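Local coordinates for protein ATP phosphoribosyltransferase (Thermotoga maritima, PDB 1O63) that probably catalyses the first step of histidine biosynthesis, condensing ATP with 5-phosphoribose 1-diphosphate, as the short HisG subunit that works with HisZ, at residues M17-V25 against F191-D202. Sequence-based numbering, arbitrary orientation.
Sequences MTYLKKTGV and FLEKLQEVIEHD
Tyr19 lies against Ile199 and Thr23 against Leu195 where helix 17-23 crosses helix 191-202, their axes 9.1 Å apart at closest and their N-to-C directions 116° apart. CA atoms come nearest at Thr23 and Leu195, 6.0 Å. Thr23 is a knob among Phe191, Lys194, Leu195 and Val198; its CG2 packs 3.6 Å from Leu195 CD1, while its OG1 turns back along its own helix to donate to Leu20 O. Val25 N reaches that same oxygen from the other face of the carbonyl plane, and this bond, with Gly24 N to Lys21 O, makes the Schellman motif at Gly24. Ile199 CG1 stands over one face of the Tyr19 ring, 3.5 Å from its centroid, a CH-pi contact. With CG anti to its carbonyl carbon (chi1 -58°), Tyr19 runs its ring across Ile199 toward Asp202, whose carboxylate plane is 81° from the ring's. A water in the ring plane joins the two, 2.9 Å from Tyr19 OH and donating to Asp202 OD2. Lys22, extended beyond CG, brings NZ to the anti side of Asp202 OD1 at 2.7 Å, a salt bridge. An alanine in place of Tyr19 is likely to leave Ile199 CG1 without the ring face it packs on and the bridging water without its phenol partner. On the side facing the sheet, Leu20 and Phe191 both touch Leu5 of strand 4-8, and Leu195 touches Phe63 of strand 61-65. The contact is thus apolar toward the sheet and ionic at its outer margin, joining the last helix of the chain to the first, with both carboxylate oxygens of Asp202 engaged.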
loop_
_atom_site.group_PDB
_atom_site.type_symbol
_atom_site.label_atom_id
_atom_site.label_comp_id
_atom_site.label_asym_id
_atom_site.label_seq_id
_atom_site.Cartn_x
_atom_site.Cartn_y
_atom_site.Cartn_z
HETATM N N MSE A 17 -19.830 1.195 8.004
HETATM C CA MSE A 17 -21.013 0.511 7.455
HETATM C C MSE A 17 -22.074 0.347 8.532
HETATM O O MSE A 17 -23.260 0.488 8.254
HETATM C CB MSE A 17 -20.616 -0.819 6.828
HETATM C CG MSE A 17 -19.569 -0.571 5.697
HETATM SE SE MSE A 17 -20.472 0.350 4.243
HETATM C CE MSE A 17 -21.674 -1.084 3.794
ATOM N N THR A 18 -21.677 0.121 9.780
ATOM C CA THR A 18 -22.694 0.065 10.858
ATOM C C THR A 18 -23.367 1.394 11.059
ATOM O O THR A 18 -24.614 1.463 11.240
ATOM C CB THR A 18 -22.048 -0.477 12.146
ATOM O OG1 THR A 18 -21.830 -1.891 11.916
ATOM C CG2 THR A 18 -22.918 -0.311 13.367
ATOM N N TYR A 19 -22.647 2.519 10.933
ATOM C CA TYR A 19 -23.296 3.828 11.050
ATOM C C TYR A 19 -24.388 3.977 9.978
ATOM O O TYR A 19 -25.500 4.429 10.279
ATOM C CB TYR A 19 -22.375 5.019 10.934
ATOM C CG TYR A 19 -21.217 5.152 11.883
ATOM C CD1 TYR A 19 -21.328 4.903 13.237
ATOM C CD2 TYR A 19 -19.971 5.567 11.398
ATOM C CE1 TYR A 19 -20.240 5.020 14.092
ATOM C CE2 TYR A 19 -18.893 5.697 12.250
ATOM C CZ TYR A 19 -19.024 5.432 13.584
ATOM O OH TYR A 19 -17.918 5.574 14.401
ATOM N N LEU A 20 -24.037 3.695 8.732
ATOM C CA LEU A 20 -25.009 3.833 7.641
ATOM C C LEU A 20 -26.202 2.911 7.863
ATOM O O LEU A 20 -27.334 3.261 7.520
ATOM C CB LEU A 20 -24.330 3.435 6.315
ATOM C CG LEU A 20 -23.070 4.221 5.942
ATOM C CD1 LEU A 20 -22.637 3.836 4.525
ATOM C CD2 LEU A 20 -23.339 5.722 6.028
ATOM N N LYS A 21 -25.925 1.689 8.310
ATOM C CA LYS A 21 -26.992 0.733 8.632
ATOM C C LYS A 21 -27.950 1.347 9.638
ATOM O O LYS A 21 -29.155 1.430 9.369
ATOM C CB LYS A 21 -26.399 -0.587 9.133
ATOM C CG LYS A 21 -27.440 -1.675 9.386
ATOM C CD LYS A 21 -26.881 -2.814 10.235
ATOM C CE LYS A 21 -27.965 -3.857 10.507
ATOM N NZ LYS A 21 -27.518 -4.892 11.482
ATOM N N LYS A 22 -27.442 2.028 10.677
ATOM C CA LYS A 22 -28.341 2.655 11.645
ATOM C C LYS A 22 -28.988 3.943 11.181
ATOM O O LYS A 22 -29.952 4.390 11.832
ATOM C CB LYS A 22 -27.661 2.890 12.995
ATOM C CG LYS A 22 -27.010 1.598 13.537
ATOM C CD LYS A 22 -26.307 1.932 14.836
ATOM C CE LYS A 22 -25.813 0.711 15.579
ATOM N NZ LYS A 22 -24.997 1.148 16.768
ATOM N N THR A 23 -28.513 4.592 10.119
ATOM C CA THR A 23 -29.176 5.767 9.598
ATOM C C THR A 23 -30.372 5.394 8.719
ATOM O O THR A 23 -31.231 6.242 8.468
ATOM C CB THR A 23 -28.269 6.718 8.796
ATOM O OG1 THR A 23 -27.998 6.131 7.517
ATOM C CG2 THR A 23 -26.972 6.980 9.545
ATOM N N GLY A 24 -30.498 4.129 8.355
ATOM C CA GLY A 24 -31.589 3.629 7.548
ATOM C C GLY A 24 -31.183 3.115 6.182
ATOM O O GLY A 24 -32.013 2.591 5.431
ATOM N N VAL A 25 -29.875 3.143 5.848
ATOM C CA VAL A 25 -29.479 2.669 4.521
ATOM C C VAL A 25 -29.664 1.164 4.363
ATOM O O VAL A 25 -29.217 0.375 5.179
ATOM C CB VAL A 25 -28.025 3.034 4.188
ATOM C CG1 VAL A 25 -27.687 2.586 2.766
ATOM C CG2 VAL A 25 -27.747 4.505 4.366
ATOM N N PHE A 191 -28.677 14.463 5.211
ATOM C CA PHE A 191 -28.055 13.160 5.489
ATOM C C PHE A 191 -27.044 13.315 6.625
ATOM O O PHE A 191 -27.026 12.510 7.563
ATOM C CB PHE A 191 -27.399 12.599 4.220
ATOM C CG PHE A 191 -26.589 11.354 4.478
ATOM C CD1 PHE A 191 -27.206 10.125 4.574
ATOM C CD2 PHE A 191 -25.220 11.428 4.644
ATOM C CE1 PHE A 191 -26.475 8.978 4.833
ATOM C CE2 PHE A 191 -24.472 10.288 4.893
ATOM C CZ PHE A 191 -25.105 9.068 4.982
ATOM N N LEU A 192 -26.254 14.382 6.621
ATOM C CA LEU A 192 -25.253 14.597 7.677
ATOM C C LEU A 192 -25.895 14.785 9.047
ATOM O O LEU A 192 -25.306 14.417 10.074
ATOM C CB LEU A 192 -24.350 15.785 7.342
ATOM C CG LEU A 192 -23.473 15.609 6.091
ATOM C CD1 LEU A 192 -22.654 16.853 5.802
ATOM C CD2 LEU A 192 -22.581 14.385 6.259
ATOM N N GLU A 193 -27.099 15.355 9.099
ATOM C CA GLU A 193 -27.819 15.497 10.358
ATOM C C GLU A 193 -28.206 14.133 10.925
ATOM O O GLU A 193 -27.965 13.891 12.101
ATOM C CB GLU A 193 -29.101 16.314 10.198
ATOM C CG GLU A 193 -28.927 17.783 9.910
ATOM C CD GLU A 193 -30.218 18.567 10.071
ATOM O OE1 GLU A 193 -30.974 18.285 11.027
ATOM O OE2 GLU A 193 -30.486 19.457 9.234
ATOM N N LYS A 194 -28.856 13.296 10.128
ATOM C CA LYS A 194 -29.201 11.955 10.566
ATOM C C LYS A 194 -27.971 11.158 11.005
ATOM O O LYS A 194 -28.000 10.451 12.013
ATOM C CB LYS A 194 -29.902 11.183 9.453
ATOM C CG LYS A 194 -31.222 11.765 9.001
ATOM C CD LYS A 194 -31.870 10.878 7.937
ATOM C CE LYS A 194 -32.183 9.506 8.494
ATOM N NZ LYS A 194 -33.405 8.917 7.874
ATOM N N LEU A 195 -26.893 11.253 10.229
ATOM C CA LEU A 195 -25.674 10.505 10.523
ATOM C C LEU A 195 -25.015 10.946 11.808
ATOM O O LEU A 195 -24.648 10.097 12.641
ATOM C CB LEU A 195 -24.722 10.629 9.328
ATOM C CG LEU A 195 -23.410 9.863 9.385
ATOM C CD1 LEU A 195 -23.672 8.363 9.338
ATOM C CD2 LEU A 195 -22.505 10.298 8.220
ATOM N N GLN A 196 -24.908 12.251 12.078
ATOM C CA GLN A 196 -24.320 12.702 13.348
ATOM C C GLN A 196 -25.132 12.208 14.545
ATOM O O GLN A 196 -24.564 11.802 15.571
ATOM C CB GLN A 196 -24.148 14.212 13.376
ATOM C CG GLN A 196 -23.329 14.773 14.538
ATOM C CD GLN A 196 -23.110 16.265 14.416
ATOM O OE1 GLN A 196 -23.711 16.911 13.549
ATOM N NE2 GLN A 196 -22.290 16.863 15.270
ATOM N N GLU A 197 -26.467 12.253 14.458
ATOM C CA GLU A 197 -27.311 11.719 15.526
ATOM C C GLU A 197 -26.941 10.253 15.829
ATOM O O GLU A 197 -26.716 9.869 16.959
ATOM C CB GLU A 197 -28.787 11.693 15.082
ATOM C CG GLU A 197 -29.616 12.870 15.450
ATOM C CD GLU A 197 -31.107 12.716 15.198
ATOM O OE1 GLU A 197 -31.880 13.493 15.796
ATOM O OE2 GLU A 197 -31.527 11.853 14.402
ATOM N N VAL A 198 -26.932 9.448 14.782
ATOM C CA VAL A 198 -26.624 8.014 14.898
ATOM C C VAL A 198 -25.219 7.821 15.446
ATOM O O VAL A 198 -24.969 7.114 16.430
ATOM C CB VAL A 198 -26.766 7.364 13.507
ATOM C CG1 VAL A 198 -26.125 5.997 13.430
ATOM C CG2 VAL A 198 -28.240 7.310 13.102
ATOM N N ILE A 199 -24.262 8.508 14.815
ATOM C CA ILE A 199 -22.854 8.353 15.199
ATOM C C ILE A 199 -22.589 8.752 16.627
ATOM O O ILE A 199 -21.826 8.117 17.371
ATOM C CB ILE A 199 -21.953 9.127 14.221
ATOM C CG1 ILE A 199 -21.908 8.350 12.891
ATOM C CG2 ILE A 199 -20.568 9.321 14.806
ATOM C CD1 ILE A 199 -21.183 9.097 11.777
ATOM N N GLU A 200 -23.179 9.857 17.061
ATOM C CA GLU A 200 -23.025 10.316 18.441
ATOM C C GLU A 200 -23.488 9.248 19.421
ATOM O O GLU A 200 -22.779 8.897 20.371
ATOM C CB GLU A 200 -23.861 11.597 18.623
ATOM C CG GLU A 200 -23.314 12.491 19.721
ATOM C CD GLU A 200 -23.239 13.948 19.282
ATOM O OE1 GLU A 200 -24.305 14.591 19.209
ATOM O OE2 GLU A 200 -22.128 14.422 18.985
ATOM N N HIS A 201 -24.700 8.726 19.182
ATOM C CA HIS A 201 -25.242 7.708 20.074
ATOM C C HIS A 201 -24.358 6.466 20.089
ATOM O O HIS A 201 -24.034 5.945 21.155
ATOM C CB HIS A 201 -26.682 7.334 19.701
ATOM C CG HIS A 201 -27.289 6.397 20.708
ATOM N ND1 HIS A 201 -27.655 6.823 21.978
ATOM C CD2 HIS A 201 -27.538 5.075 20.661
ATOM C CE1 HIS A 201 -28.131 5.789 22.655
ATOM N NE2 HIS A 201 -28.067 4.720 21.885
ATOM N N ASP A 202 -23.881 6.043 18.914
ATOM C CA ASP A 202 -23.059 4.850 18.828
ATOM C C ASP A 202 -21.724 5.001 19.549
ATOM O O ASP A 202 -21.311 4.086 20.261
ATOM C CB ASP A 202 -22.782 4.450 17.371
ATOM C CG ASP A 202 -21.949 3.182 17.285
ATOM O OD1 ASP A 202 -22.543 2.083 17.418
ATOM O OD2 ASP A 202 -20.714 3.265 17.124
HETATM O O HOH W 1 -18.448 4.812 17.142
#